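Long-range contact in D-alanyl-D-alanine carboxypeptidase (PDB 4RYE), which shows D,D-carboxypeptidase activity in vitro and probably cleaves the terminal D-Ala-D-Ala of peptidoglycan stem peptides in Mycobacterium tuberculosis: residues K217-A222 with L230-M235. Numbering follows the deposited sequence.
Sequences KTFVGA and LVIAMM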
ATOM      1  N   LYS A 217       3.485 -12.432   0.923  1.00 20.99           N
ATOM      2  CA  LYS A 217       2.773 -11.469   0.065  1.00 21.75           C
ATOM      3  C   LYS A 217       1.852 -10.577   0.862  1.00 19.08           C
ATOM      4  O   LYS A 217       1.117 -11.054   1.727  1.00 18.62           O
ATOM      5  CB  LYS A 217       1.961 -12.181  -1.023  1.00 23.05           C
ATOM      6  CG  LYS A 217       2.764 -13.145  -1.884  1.00 26.05           C
ATOM      7  CD  LYS A 217       1.988 -13.543  -3.133  1.00 32.26           C
ATOM      8  CE  LYS A 217       1.704 -12.305  -3.964  1.00 37.30           C
ATOM      9  NZ  LYS A 217       1.228 -12.612  -5.321  1.00 47.05           N
ATOM     10  N   THR A 218       1.883  -9.276   0.576  1.00 19.62           N
ATOM     11  CA  THR A 218       0.944  -8.352   1.207  1.00 16.17           C
ATOM     12  C   THR A 218       0.216  -7.515   0.151  1.00 15.50           C
ATOM     13  O   THR A 218       0.696  -7.345  -0.970  1.00 17.80           O
ATOM     14  CB  THR A 218       1.642  -7.415   2.214  1.00 20.64           C
ATOM     15  OG1 THR A 218       2.652  -6.657   1.534  1.00 16.97           O
ATOM     16  CG2 THR A 218       2.289  -8.208   3.354  1.00 22.49           C
ATOM     17  N   PHE A 219      -0.932  -6.972   0.522  1.00 15.25           N
ATOM     18  CA  PHE A 219      -1.678  -6.117  -0.377  1.00 15.82           C
ATOM     19  C   PHE A 219      -2.667  -5.301   0.421  1.00 17.30           C
ATOM     20  O   PHE A 219      -3.240  -5.782   1.405  1.00 17.99           O
ATOM     21  CB  PHE A 219      -2.425  -6.943  -1.435  1.00 21.14           C
ATOM     22  CG  PHE A 219      -3.314  -6.114  -2.331  1.00 19.12           C
ATOM     23  CD1 PHE A 219      -2.777  -5.413  -3.400  1.00 21.13           C
ATOM     24  CD2 PHE A 219      -4.680  -6.037  -2.102  1.00 17.60           C
ATOM     25  CE1 PHE A 219      -3.585  -4.645  -4.229  1.00 21.83           C
ATOM     26  CE2 PHE A 219      -5.497  -5.267  -2.919  1.00 19.92           C
ATOM     27  CZ  PHE A 219      -4.948  -4.571  -3.986  1.00 21.26           C
ATOM     28  N   VAL A 220      -2.848  -4.059  -0.005  1.00 16.05           N
ATOM     29  CA  VAL A 220      -3.906  -3.208   0.511  1.00 14.50           C
ATOM     30  C   VAL A 220      -4.479  -2.467  -0.690  1.00 12.07           C
ATOM     31  O   VAL A 220      -3.752  -2.103  -1.604  1.00 16.72           O
ATOM     32  CB  VAL A 220      -3.392  -2.221   1.597  1.00 16.18           C
ATOM     33  CG1 VAL A 220      -2.325  -1.261   1.028  1.00 14.37           C
ATOM     34  CG2 VAL A 220      -4.551  -1.448   2.194  1.00 14.27           C
ATOM     35  N   GLY A 221      -5.788  -2.270  -0.718  1.00 12.67           N
ATOM     36  CA  GLY A 221      -6.366  -1.562  -1.849  1.00 15.24           C
ATOM     37  C   GLY A 221      -7.845  -1.289  -1.705  1.00 16.86           C
ATOM     38  O   GLY A 221      -8.471  -1.693  -0.723  1.00 17.44           O
ATOM     39  N   ALA A 222      -8.416  -0.614  -2.698  1.00 12.39           N
ATOM     40  CA  ALA A 222      -9.810  -0.199  -2.587  1.00 13.42           C
ATOM     41  C   ALA A 222     -10.544  -0.288  -3.917  1.00 17.43           C
ATOM     42  O   ALA A 222      -9.927  -0.256  -4.977  1.00 16.04           O
ATOM     43  CB  ALA A 222      -9.894   1.206  -2.029  1.00 15.24           C
ATOM     44  N   LEU A 230     -15.147   0.086  -0.832  1.00 14.02           N
ATOM     45  CA  LEU A 230     -14.573  -0.869   0.104  1.00 12.34           C
ATOM     46  C   LEU A 230     -13.065  -0.773   0.102  1.00 18.58           C
ATOM     47  O   LEU A 230     -12.457  -0.390  -0.892  1.00 16.68           O
ATOM     48  CB  LEU A 230     -14.981  -2.304  -0.253  1.00 11.93           C
ATOM     49  CG  LEU A 230     -16.476  -2.669  -0.199  1.00 15.47           C
ATOM     50  CD1 LEU A 230     -16.696  -4.131  -0.587  1.00 21.25           C
ATOM     51  CD2 LEU A 230     -17.081  -2.389   1.185  1.00 14.05           C
ATOM     52  N   VAL A 231     -12.467  -1.158   1.220  1.00 13.98           N
ATOM     53  CA  VAL A 231     -11.028  -1.212   1.314  1.00 12.60           C
ATOM     54  C   VAL A 231     -10.664  -2.558   1.935  1.00 15.80           C
ATOM     55  O   VAL A 231     -11.323  -3.020   2.873  1.00 17.42           O
ATOM     56  CB  VAL A 231     -10.474  -0.011   2.113  1.00 11.35           C
ATOM     57  CG1 VAL A 231     -11.088   0.054   3.505  1.00 14.85           C
ATOM     58  CG2 VAL A 231      -8.953  -0.060   2.197  1.00 13.94           C
ATOM     59  N   ILE A 232      -9.653  -3.214   1.383  1.00 11.18           N
ATOM     60  CA  ILE A 232      -9.251  -4.509   1.920  1.00 13.27           C
ATOM     61  C   ILE A 232      -7.760  -4.518   2.134  1.00 16.87           C
ATOM     62  O   ILE A 232      -7.032  -3.714   1.547  1.00 14.56           O
ATOM     63  CB  ILE A 232      -9.606  -5.676   0.976  1.00 14.83           C
ATOM     64  CG1 ILE A 232      -8.788  -5.584  -0.313  1.00 18.57           C
ATOM     65  CG2 ILE A 232     -11.102  -5.713   0.692  1.00 17.37           C
ATOM     66  CD1 ILE A 232      -8.946  -6.797  -1.241  1.00 23.30           C
ATOM     67  N   ALA A 233      -7.313  -5.423   2.996  1.00 12.86           N
ATOM     68  CA  ALA A 233      -5.889  -5.697   3.142  1.00 15.27           C
ATOM     69  C   ALA A 233      -5.713  -7.188   3.334  1.00 15.00           C
ATOM     70  O   ALA A 233      -6.596  -7.863   3.864  1.00 16.31           O
ATOM     71  CB  ALA A 233      -5.291  -4.916   4.307  1.00 12.26           C
HETATM   72  N   MSE A 234      -4.587  -7.705   2.869  1.00 13.25           N
HETATM   73  CA  MSE A 234      -4.296  -9.122   2.938  1.00 15.46           C
HETATM   74  C   MSE A 234      -2.821  -9.245   3.288  1.00 17.51           C
HETATM   75  O   MSE A 234      -1.993  -8.550   2.708  1.00 14.74           O
HETATM   76  CB  MSE A 234      -4.576  -9.766   1.579  1.00 16.88           C
HETATM   77  CG  MSE A 234      -6.044  -9.767   1.202  1.00 21.40           C
HETATM   78 SE   MSE A 234      -6.332  -9.892  -0.735  0.79 29.42          SE
HETATM   79  CE  MSE A 234      -5.200 -11.430  -1.119  1.00 29.59           C
HETATM   80  N   MSE A 235      -2.488 -10.092   4.256  1.00 16.81           N
HETATM   81  CA  MSE A 235      -1.097 -10.217   4.673  1.00 16.13           C
HETATM   82  C   MSE A 235      -0.637 -11.660   4.767  1.00 18.36           C
HETATM   83  O   MSE A 235      -1.451 -12.586   4.888  1.00 21.50           O
HETATM   84  CB  MSE A 235      -0.865  -9.553   6.038  1.00 18.93           C
HETATM   85  CG  MSE A 235      -1.397  -8.146   6.198  1.00 15.08           C
HETATM   86 SE   MSE A 235      -0.685  -7.370   7.863  0.76 22.70          SE
HETATM   87  CE  MSE A 235       1.108  -6.882   7.230  1.00 17.06           C
TER
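Phe219 and Met234 face each other as a hydrogen-bonded antiparallel pair: Phe219 N gives to Met234 O at 2.9 Å and Met234 N returns to Phe219 O at 2.8 Å. Gly221 and Ile232 repeat this, Ile232 N reaching Gly221 O at 2.9 Å in a fairly straight bond (166° at the hydrogen). Between and beyond lie the non-hydrogen-bonded pairs Val220-Ala233 and Ala222-Val231, where CA-H...O contacts take over, as from Val220 CA to Ile232 O (3.3 Å). These are neighbouring strands of a beta hairpin in the antiparallel sheet of a serine DD-peptidase of family S11, within the beta-lactamase clan. The Phe219 ring, its CG trans to the amide nitrogen (chi1 175°), reaches along the strand until its CE2-CZ rim sits beside Gly221, on the side where a side chain would otherwise stand, and Ile232 CD1 meets its edge at CE2, 4.1 Å away. Selenomethionine Met234 brings SE obliquely to the same ring, 4.4 Å from CD2; helix 246-259 covers Ile232 and Met234. On the other face Val220 CG2 touches Ala233 CB at 4.1 Å, and helix 155-166 packs over both. Thr218 lays CG2 against Met235 CA, while its OG1 hydrogen-bonds Pro45 O. The Thr218 side chain lies about 6 Å from that of Ser47, the inferred acyl-ester nucleophile.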